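Local coordinates for protein amidohydrolase 2 (Bifidobacterium longum subsp. infantis, PDB 6UVZ) that probably acts as a hydrolase of the metallo-dependent hydrolase superfamily, built on a TIM barrel, at residues G54-E59 with K82-G87; Y188-G193 with K213-S218. All coordinates share one frame; numbering follows the deposited sequence.

Contact 1 of 2, residues G54-E59 with K82-G87; sequences GGVYVE and KRMLQG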
# COMPACT_ATOMS: atom_id res chain seq x y z
N GLY A 54 -1.29 -0.31 14.88
CA GLY A 54 -2.29 0.15 13.95
C GLY A 54 -1.89 -0.11 12.51
O GLY A 54 -0.77 -0.51 12.20
N GLY A 55 -2.85 0.14 11.61
CA GLY A 55 -2.67 -0.14 10.21
C GLY A 55 -3.10 1.03 9.34
O GLY A 55 -3.74 1.98 9.80
N VAL A 56 -2.73 0.94 8.06
CA VAL A 56 -3.10 1.92 7.05
C VAL A 56 -4.11 1.26 6.12
O VAL A 56 -3.78 0.32 5.39
CB VAL A 56 -1.87 2.41 6.27
CG1 VAL A 56 -2.31 3.29 5.10
CG2 VAL A 56 -0.93 3.17 7.18
N TYR A 57 -5.35 1.75 6.16
CA TYR A 57 -6.38 1.22 5.28
C TYR A 57 -6.15 1.67 3.84
O TYR A 57 -5.74 2.81 3.59
CB TYR A 57 -7.76 1.68 5.75
CG TYR A 57 -8.90 1.26 4.84
CD1 TYR A 57 -9.57 0.06 5.03
CD2 TYR A 57 -9.32 2.09 3.80
CE1 TYR A 57 -10.61 -0.32 4.21
CE2 TYR A 57 -10.36 1.72 2.97
CZ TYR A 57 -11.00 0.51 3.18
OH TYR A 57 -12.04 0.14 2.35
N VAL A 58 -6.41 0.77 2.91
CA VAL A 58 -6.34 1.06 1.48
C VAL A 58 -7.68 0.72 0.86
O VAL A 58 -8.33 -0.26 1.26
CB VAL A 58 -5.20 0.27 0.80
CG1 VAL A 58 -5.06 0.69 -0.66
CG2 VAL A 58 -3.89 0.48 1.54
N GLU A 59 -8.12 1.54 -0.10
CA GLU A 59 -9.44 1.36 -0.69
C GLU A 59 -9.58 -0.02 -1.31
O GLU A 59 -8.64 -0.55 -1.92
CB GLU A 59 -9.69 2.45 -1.74
CG GLU A 59 -8.63 2.55 -2.83
CD GLU A 59 -8.95 1.68 -4.03
OE1 GLU A 59 -8.00 1.17 -4.67
OE2 GLU A 59 -10.14 1.49 -4.33
N LYS A 82 -4.30 5.49 9.20
CA LYS A 82 -4.48 6.31 8.01
C LYS A 82 -5.48 5.63 7.08
O LYS A 82 -5.65 4.41 7.11
CB LYS A 82 -3.15 6.54 7.28
CG LYS A 82 -2.09 7.25 8.10
CD LYS A 82 -2.49 8.68 8.42
CE LYS A 82 -1.44 9.37 9.27
NZ LYS A 82 -1.77 10.80 9.53
N ARG A 83 -6.14 6.44 6.25
CA ARG A 83 -7.15 5.95 5.32
C ARG A 83 -6.77 6.40 3.91
O ARG A 83 -6.70 7.60 3.63
CB ARG A 83 -8.53 6.47 5.69
CG ARG A 83 -9.08 5.86 6.97
CD ARG A 83 -10.27 6.64 7.50
NE ARG A 83 -10.74 6.09 8.77
CZ ARG A 83 -10.16 6.31 9.94
NH1 ARG A 83 -9.08 7.07 10.02
NH2 ARG A 83 -10.66 5.76 11.04
N MSE A 84 -6.54 5.43 3.03
CA MSE A 84 -6.21 5.70 1.64
C MSE A 84 -7.41 5.42 0.75
O MSE A 84 -7.57 4.31 0.23
CB MSE A 84 -5.01 4.87 1.19
CG MSE A 84 -3.78 5.03 2.07
SE MSE A 84 -2.99 6.81 1.94
CE MSE A 84 -2.99 7.29 3.82
N LEU A 85 -8.26 6.43 0.58
CA LEU A 85 -9.48 6.29 -0.21
C LEU A 85 -9.19 6.54 -1.69
O LEU A 85 -8.12 7.03 -2.06
CB LEU A 85 -10.55 7.23 0.32
CG LEU A 85 -10.81 7.05 1.82
CD1 LEU A 85 -11.83 8.04 2.35
CD2 LEU A 85 -11.25 5.62 2.11
N GLN A 86 -10.15 6.19 -2.54
CA GLN A 86 -9.93 6.23 -3.97
C GLN A 86 -10.32 7.58 -4.56
O GLN A 86 -11.08 8.35 -3.98
CB GLN A 86 -10.70 5.11 -4.67
CG GLN A 86 -12.20 5.14 -4.49
CD GLN A 86 -12.90 4.06 -5.28
OE1 GLN A 86 -13.85 3.44 -4.80
NE2 GLN A 86 -12.44 3.83 -6.51
N GLY A 87 -9.79 7.85 -5.75
CA GLY A 87 -10.07 9.09 -6.44
C GLY A 87 -9.33 9.12 -7.76
O GLY A 87 -8.51 8.25 -8.06

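Contact 2 of 2, residues Y188-G193 with K213-S218; sequences YIKVSG and KVLYSS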
# COMPACT_ATOMS: atom_id res chain seq x y z
N TYR A 188 8.51 5.26 -1.65
CA TYR A 188 8.48 4.13 -0.73
C TYR A 188 7.92 2.92 -1.47
O TYR A 188 7.13 3.06 -2.40
CB TYR A 188 7.64 4.42 0.52
CG TYR A 188 8.19 5.54 1.38
CD1 TYR A 188 9.01 5.26 2.47
CD2 TYR A 188 7.88 6.86 1.12
CE1 TYR A 188 9.51 6.27 3.26
CE2 TYR A 188 8.37 7.88 1.91
CZ TYR A 188 9.19 7.58 2.98
OH TYR A 188 9.68 8.59 3.77
N ILE A 189 8.33 1.73 -1.04
CA ILE A 189 7.92 0.49 -1.67
C ILE A 189 7.51 -0.51 -0.59
O ILE A 189 8.16 -0.61 0.46
CB ILE A 189 9.03 -0.09 -2.58
CG1 ILE A 189 8.54 -1.35 -3.30
CG2 ILE A 189 10.30 -0.35 -1.78
CD1 ILE A 189 9.46 -1.81 -4.40
N LYS A 190 6.42 -1.23 -0.84
CA LYS A 190 5.90 -2.22 0.10
C LYS A 190 6.34 -3.61 -0.32
O LYS A 190 6.40 -3.93 -1.51
CB LYS A 190 4.37 -2.16 0.15
CG LYS A 190 3.82 -0.88 0.73
CD LYS A 190 2.31 -0.85 0.63
CE LYS A 190 1.74 0.31 1.43
NZ LYS A 190 0.29 0.52 1.17
N VAL A 191 6.64 -4.45 0.67
CA VAL A 191 7.04 -5.83 0.43
C VAL A 191 5.82 -6.69 0.70
O VAL A 191 5.62 -7.21 1.81
CB VAL A 191 8.24 -6.24 1.29
CG1 VAL A 191 8.71 -7.63 0.90
CG2 VAL A 191 9.36 -5.23 1.14
N SER A 192 4.97 -6.85 -0.32
CA SER A 192 3.78 -7.68 -0.20
C SER A 192 3.32 -8.05 -1.61
O SER A 192 4.14 -8.12 -2.53
CB SER A 192 2.71 -6.93 0.62
OG SER A 192 2.36 -5.71 0.01
N GLY A 193 2.02 -8.29 -1.77
CA GLY A 193 1.48 -8.63 -3.07
C GLY A 193 0.42 -9.72 -3.02
O GLY A 193 0.17 -10.30 -1.96
N LYS A 213 13.43 3.30 3.12
CA LYS A 213 12.31 3.52 2.21
C LYS A 213 11.65 2.20 1.84
O LYS A 213 11.23 1.99 0.70
CB LYS A 213 12.77 4.28 0.96
CG LYS A 213 13.29 5.68 1.27
CD LYS A 213 14.26 6.18 0.20
CE LYS A 213 13.56 6.49 -1.10
NZ LYS A 213 14.49 7.05 -2.12
N VAL A 214 11.55 1.29 2.81
CA VAL A 214 10.89 0.01 2.62
C VAL A 214 9.89 -0.18 3.75
O VAL A 214 10.24 -0.07 4.93
CB VAL A 214 11.90 -1.16 2.60
CG1 VAL A 214 11.18 -2.49 2.57
CG2 VAL A 214 12.83 -1.03 1.40
N LEU A 215 8.63 -0.45 3.40
CA LEU A 215 7.54 -0.54 4.35
C LEU A 215 7.08 -1.98 4.51
O LEU A 215 6.97 -2.72 3.52
CB LEU A 215 6.36 0.33 3.90
CG LEU A 215 6.65 1.77 3.50
CD1 LEU A 215 5.44 2.38 2.81
CD2 LEU A 215 7.03 2.60 4.72
N TYR A 216 6.79 -2.38 5.74
CA TYR A 216 6.17 -3.67 5.98
C TYR A 216 4.70 -3.61 5.60
O TYR A 216 3.98 -2.69 6.00
CB TYR A 216 6.30 -4.09 7.45
CG TYR A 216 5.29 -5.15 7.83
CD1 TYR A 216 5.44 -6.47 7.41
CD2 TYR A 216 4.18 -4.84 8.60
CE1 TYR A 216 4.52 -7.44 7.75
CE2 TYR A 216 3.25 -5.80 8.94
CZ TYR A 216 3.42 -7.10 8.52
OH TYR A 216 2.50 -8.06 8.86
N SER A 217 4.25 -4.60 4.83
CA SER A 217 2.88 -4.67 4.37
C SER A 217 2.41 -6.12 4.42
O SER A 217 3.12 -7.02 3.97
CB SER A 217 2.75 -4.12 2.94
OG SER A 217 1.52 -4.51 2.35
N SER A 218 1.21 -6.33 4.96
CA SER A 218 0.63 -7.66 5.05
C SER A 218 -0.32 -7.98 3.90
O SER A 218 -0.47 -9.16 3.56
CB SER A 218 -0.14 -7.83 6.37
OG SER A 218 -1.28 -6.99 6.40

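Contact 1 of 2, residues G54-E59 with K82-G87
Tyr-57 and Glu-59 reach across to Lys-82, Met-84 and Gln-86 where two adjacent parallel strands of the TIM barrel run within 10° of each other, the outer members of a beta-alpha-beta unit crossing over through helix 65-73. Both the N-H and the carbonyl of Tyr-57 are engaged by the second strand: Tyr-57 N donates to Lys-82 O at 2.8 Å, and Tyr-57 O accepts from Met-84 N at 2.8 Å. A weak third bond, from Glu-59 N to Met-84 O, carries the pairing one residue past the end of the first strand. On the barrel interior, Val-56 and Lys-82 lie beside Met-84, deposited as selenomethionine, and Val-56 CG1 touches Met-84 CG at 3.8 Å. The phenol of Tyr-57 projects to the other side, toward helix 65-73, where its hydroxyl bonds to Glu-68.

Glu-59 points toward the neighbouring segment and can be followed atom by atom. Glu-59 CB lies 3.4 Å from Met-84 O. With CG set between the backbone N and the carbonyl carbon (chi1 55°), the chain crosses Gln-86 at about a right angle, and Glu-59 CG meets Gln-86 CB at 3.8 Å. CD passes by the same methylene, and the carboxylate comes to rest 41° from the plane of the Gln-86 amide. At the tip, OE1 forms a salt bridge with Arg-103, while OE2 accepts from Asp-61 N; Glu-59 OE2 also touches Gln-86 CB at 3.7 Å, a contact without a bond. Replacing Glu-59 by an alanine would probably leave the guanidinium of Arg-103 and Asp-61 N without these partners, and Gln-86 CB less covered. Back on the outer side of the sheet, Leu-85 turns its CD2 to the Tyr-57 ring, 4.1 Å from Tyr-57 CE2.

Contact 2 of 2, residues Y188-G193 with K213-S218
Tyr-188 and Leu-215 meet on the same side of two parallel strands whose directions differ by 38°, Tyr-188 CB lying 3.8 Å from Leu-215 CD1. The tyrosine ring slants past the start of the second segment, with Tyr-188 CD1 at 3.7 Å from Lys-213 CA. Behind these side chains a nearly straight bond, Leu-215 N to Ile-189 O at 3.0 Å, is the firm backbone link. The flanking bonds, Ile-189 N to Lys-213 O and Val-191 N to Leu-215 O, are both weak. On the opposite face of the sheet Ile-189 and Val-214 run side by side, and Val-191 CG2 comes within 3.6 Å of Val-214 CG1 as the two valines slant across one another.

Beyond the paired strands, where both segments have become loop, Ser-192 OG and Ser-217 OG share a hydrogen bond of 2.8 Å. Ser-217 OG is swung opposite its own backbone N (chi1 164°), which turns it to the Ser-192 hydroxyl; Ser-217 CB itself packs 3.8 Å from Lys-190 CB. From there Lys-190 extends almost straight beyond CG, and its ammonium group is fixed by a salt bridge to Glu-136 and by hydrogen bonds to Ser-11 O and His-12 ND1.

This is the last beta-alpha-beta crossover of the barrel. Helix 199-209 covers the face of Ile-189, Val-191 and Val-214, while helix 244-254 reaches Tyr-188 and Leu-215. Strand 159-161 pairs with the far edge of 187-191, and strand 7-13 bonds through Ser-11 to Tyr-216, closing the ring of strands beside 214-216.

From the N terminus the chain lays down strand 7-13, then enters contact 1, which closes the excursion through helix 65-73 when strand 80-86 returns beside 51-58. Three more barrel strands follow before contact 2 opens at 187-191; it closes the excursion through helix 199-209 when 214-216 returns. The two are therefore in series, neither nested nor crossed. Each joins neighbours in the same barrel: strands two and three in contact 1, seven and eight in contact 2. Strand 7-13 stands between them, flanking 51-58 and 214-216. Their centres are 14 Å apart, yet they touch inside the barrel, where Val-58 CG2 packs 4.2 Å from Lys-190 NZ.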